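Local coordinates for haloacid dehalogenase-like hydrolase (Klebsiella pneumoniae subsp. pneumoniae, PDB 3PGV), which probably acts as a magnesium-dependent phosphatase of the Cof family within the haloacid dehalogenase-like superfamily, at residues L102-I113 against M183-V191. Numbering follows the deposited sequence.
With EDO (1,2-ethanediol), chain H.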
# COMPACT_ATOMS: atom_id res chain seq x y z
N LEU A 102 -9.69 -4.43 -10.65
CA LEU A 102 -10.91 -5.10 -10.17
C LEU A 102 -11.74 -5.57 -11.35
O LEU A 102 -11.80 -4.87 -12.38
CB LEU A 102 -11.73 -4.11 -9.34
CG LEU A 102 -11.32 -3.97 -7.89
CD1 LEU A 102 -11.71 -2.59 -7.34
CD2 LEU A 102 -11.94 -5.09 -7.03
N ASP A 103 -12.44 -6.73 -11.20
CA ASP A 103 -13.38 -7.20 -12.23
C ASP A 103 -14.47 -6.14 -12.45
O ASP A 103 -14.89 -5.47 -11.49
CB ASP A 103 -14.00 -8.55 -11.84
CG ASP A 103 -13.06 -9.74 -11.97
OD1 ASP A 103 -11.89 -9.54 -12.40
OD2 ASP A 103 -13.50 -10.89 -11.69
N ARG A 104 -14.85 -5.93 -13.73
CA ARG A 104 -15.79 -4.87 -14.13
C ARG A 104 -17.09 -4.87 -13.31
O ARG A 104 -17.53 -3.82 -12.86
CB ARG A 104 -16.09 -4.97 -15.63
CG ARG A 104 -16.65 -3.69 -16.22
CD ARG A 104 -17.05 -3.88 -17.68
NE ARG A 104 -17.55 -2.64 -18.27
CZ ARG A 104 -18.81 -2.21 -18.14
NH1 ARG A 104 -19.69 -2.91 -17.41
NH2 ARG A 104 -19.18 -1.06 -18.69
N ASP A 105 -17.71 -6.05 -13.15
CA ASP A 105 -18.98 -6.17 -12.43
C ASP A 105 -18.82 -5.76 -10.96
O ASP A 105 -19.72 -5.13 -10.41
CB ASP A 105 -19.54 -7.61 -12.53
CG ASP A 105 -18.63 -8.66 -11.93
OD1 ASP A 105 -17.42 -8.64 -12.24
OD2 ASP A 105 -19.12 -9.48 -11.13
N ILE A 106 -17.66 -6.09 -10.34
CA ILE A 106 -17.39 -5.77 -8.95
C ILE A 106 -17.14 -4.26 -8.79
O ILE A 106 -17.72 -3.62 -7.91
CB ILE A 106 -16.23 -6.62 -8.37
CG1 ILE A 106 -16.52 -8.13 -8.51
CG2 ILE A 106 -15.92 -6.23 -6.90
CD1 ILE A 106 -15.48 -9.03 -7.85
N ALA A 107 -16.32 -3.68 -9.69
CA ALA A 107 -16.07 -2.24 -9.69
C ALA A 107 -17.40 -1.45 -9.84
O ALA A 107 -17.67 -0.55 -9.05
CB ALA A 107 -15.11 -1.88 -10.81
N ALA A 108 -18.26 -1.86 -10.77
CA ALA A 108 -19.56 -1.21 -11.00
C ALA A 108 -20.41 -1.19 -9.73
O ALA A 108 -21.00 -0.15 -9.41
CB ALA A 108 -20.31 -1.89 -12.13
N ASP A 109 -20.43 -2.32 -8.98
CA ASP A 109 -21.18 -2.43 -7.72
C ASP A 109 -20.54 -1.60 -6.62
O ASP A 109 -21.25 -0.93 -5.88
CB ASP A 109 -21.34 -3.90 -7.29
CG ASP A 109 -22.25 -4.72 -8.20
OD1 ASP A 109 -23.12 -4.11 -8.88
OD2 ASP A 109 -22.13 -5.96 -8.19
N LEU A 110 -19.20 -1.65 -6.51
CA LEU A 110 -18.45 -0.88 -5.50
C LEU A 110 -18.67 0.61 -5.64
O LEU A 110 -18.67 1.33 -4.64
CB LEU A 110 -16.95 -1.19 -5.58
CG LEU A 110 -16.52 -2.57 -5.06
CD1 LEU A 110 -15.06 -2.84 -5.39
CD2 LEU A 110 -16.75 -2.69 -3.56
N PHE A 111 -18.89 1.09 -6.90
CA PHE A 111 -19.13 2.52 -7.17
C PHE A 111 -20.38 3.04 -6.46
O PHE A 111 -20.47 4.24 -6.19
CB PHE A 111 -19.28 2.75 -8.68
CG PHE A 111 -18.05 2.56 -9.52
CD1 PHE A 111 -16.80 2.39 -8.94
CD2 PHE A 111 -18.12 2.63 -10.91
CE1 PHE A 111 -15.65 2.21 -9.72
CE2 PHE A 111 -16.97 2.46 -11.70
CZ PHE A 111 -15.75 2.26 -11.09
N GLU A 112 -21.36 2.15 -6.19
CA GLU A 112 -22.68 2.53 -5.73
C GLU A 112 -23.14 1.82 -4.46
O GLU A 112 -24.21 2.12 -3.96
CB GLU A 112 -23.71 2.29 -6.87
CG GLU A 112 -23.46 3.13 -8.12
CD GLU A 112 -23.43 4.63 -7.84
OE1 GLU A 112 -24.34 5.12 -7.14
OE2 GLU A 112 -22.49 5.31 -8.33
N ILE A 113 -22.33 0.86 -3.95
CA ILE A 113 -22.74 0.03 -2.80
C ILE A 113 -23.21 0.86 -1.58
O ILE A 113 -24.19 0.48 -0.92
CB ILE A 113 -21.68 -1.07 -2.45
CG1 ILE A 113 -22.28 -2.14 -1.50
CG2 ILE A 113 -20.38 -0.45 -1.89
CD1 ILE A 113 -21.40 -3.43 -1.28
N MSE A 183 -18.86 -7.18 2.25
CA MSE A 183 -18.16 -7.28 0.97
C MSE A 183 -17.39 -8.56 0.85
O MSE A 183 -17.46 -9.21 -0.18
CB MSE A 183 -17.27 -6.05 0.73
CG MSE A 183 -18.08 -4.74 0.59
SE MSE A 183 -17.01 -3.23 0.10
CE MSE A 183 -15.76 -3.24 1.60
N ASN A 184 -16.72 -9.00 1.96
CA ASN A 184 -16.03 -10.31 1.98
C ASN A 184 -17.00 -11.45 1.76
O ASN A 184 -16.71 -12.35 0.96
CB ASN A 184 -15.23 -10.50 3.30
CG ASN A 184 -13.92 -9.73 3.33
OD1 ASN A 184 -13.27 -9.51 2.29
ND2 ASN A 184 -13.44 -9.38 4.53
N ALA A 185 -18.17 -11.39 2.39
CA ALA A 185 -19.19 -12.44 2.21
C ALA A 185 -19.78 -12.39 0.79
O ALA A 185 -20.09 -13.43 0.22
CB ALA A 185 -20.29 -12.28 3.25
N ARG A 186 -19.92 -11.18 0.22
CA ARG A 186 -20.50 -10.98 -1.11
C ARG A 186 -19.61 -11.51 -2.25
O ARG A 186 -20.13 -12.15 -3.17
CB ARG A 186 -20.85 -9.50 -1.33
CG ARG A 186 -21.45 -9.21 -2.69
CD ARG A 186 -21.99 -7.80 -2.75
NE ARG A 186 -22.48 -7.51 -4.09
CZ ARG A 186 -23.28 -6.49 -4.38
NH1 ARG A 186 -23.71 -5.69 -3.42
NH2 ARG A 186 -23.69 -6.29 -5.62
N TRP A 187 -18.29 -11.30 -2.17
CA TRP A 187 -17.39 -11.61 -3.28
C TRP A 187 -16.32 -12.68 -3.04
O TRP A 187 -15.77 -13.22 -4.01
CB TRP A 187 -16.77 -10.34 -3.85
CG TRP A 187 -17.77 -9.47 -4.55
CD1 TRP A 187 -18.48 -9.78 -5.68
CD2 TRP A 187 -18.13 -8.13 -4.20
NE1 TRP A 187 -19.27 -8.71 -6.05
CE2 TRP A 187 -19.04 -7.67 -5.18
CE3 TRP A 187 -17.74 -7.25 -3.17
CZ2 TRP A 187 -19.60 -6.39 -5.14
CZ3 TRP A 187 -18.29 -5.98 -3.14
CH2 TRP A 187 -19.23 -5.57 -4.10
N GLY A 188 -15.99 -12.94 -1.77
CA GLY A 188 -14.99 -13.95 -1.42
C GLY A 188 -13.63 -13.73 -2.05
O GLY A 188 -13.08 -12.62 -1.99
N ASP A 189 -13.11 -14.78 -2.72
CA ASP A 189 -11.81 -14.78 -3.44
C ASP A 189 -11.67 -13.66 -4.48
O ASP A 189 -10.55 -13.34 -4.88
CB ASP A 189 -11.60 -16.13 -4.15
CG ASP A 189 -11.25 -17.27 -3.23
OD1 ASP A 189 -11.12 -17.03 -2.00
OD2 ASP A 189 -11.06 -18.41 -3.73
N ARG A 190 -12.81 -13.17 -5.01
CA ARG A 190 -12.81 -12.18 -6.10
C ARG A 190 -12.33 -10.78 -5.67
O ARG A 190 -12.03 -9.94 -6.53
CB ARG A 190 -14.19 -12.09 -6.76
CG ARG A 190 -14.66 -13.39 -7.38
CD ARG A 190 -15.91 -13.17 -8.19
NE ARG A 190 -15.64 -12.34 -9.37
CZ ARG A 190 -16.56 -11.59 -9.97
NH1 ARG A 190 -17.78 -11.51 -9.48
NH2 ARG A 190 -16.23 -10.85 -11.01
N VAL A 191 -12.25 -10.53 -4.35
CA VAL A 191 -11.79 -9.23 -3.83
C VAL A 191 -10.75 -9.43 -2.73
O VAL A 191 -10.73 -10.46 -2.06
CB VAL A 191 -12.97 -8.32 -3.31
CG1 VAL A 191 -13.88 -7.87 -4.44
CG2 VAL A 191 -13.78 -9.02 -2.19
C1 EDO H . -10.18 -11.74 -9.43
O1 EDO H . -9.83 -10.53 -10.11
C2 EDO H . -11.22 -12.52 -10.24
O2 EDO H . -10.68 -12.94 -11.51
O HOH W 1 -11.84 -8.57 -9.16
O HOH W 2 -20.72 -8.67 -8.45
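In the alpha/beta cap domain expected of a Cof-type HAD phosphatase, the last turn of helix 173-187 (183-187) packs roughly antiparallel to helix 104-110, at 148°, on one side of the six-stranded sheet. I106 fills the middle. Its CG2 sits over the six-membered ring of W187, a CH-pi contact 3.9 Å from the centroid, while CG of R186 lies over the opposite face of the indole. With CG1 of I106 anti to the carbonyl carbon (chi1 -57°) and the chain extended beyond it, CD1 rests on the face of the R190 guanidinium, 3.5 Å from CZ. The edge of that group faces two carboxylates: D105 meets it end-on and nearly coplanar, OD2 to R190 NH1 at 2.9 Å and OD1 to R190 NH2 at 2.8 Å, both through syn lone pairs. D103 OD2 adds an almost straight bond (170°) to R190 NH2 through its anti lone pair. L110 CD2 touches both W187 CZ3 and SE of selenomethionine M183, each at 3.7 Å; L110 and M183 also pack on V203 of the sheet. On the outer side, D109 OD2 forms a salt bridge with R186 NH2 (3.0 Å), and a water accepts a hydrogen bond from W187 NE1 (2.8 Å) while donating to D105 OD2 and D109 OD2.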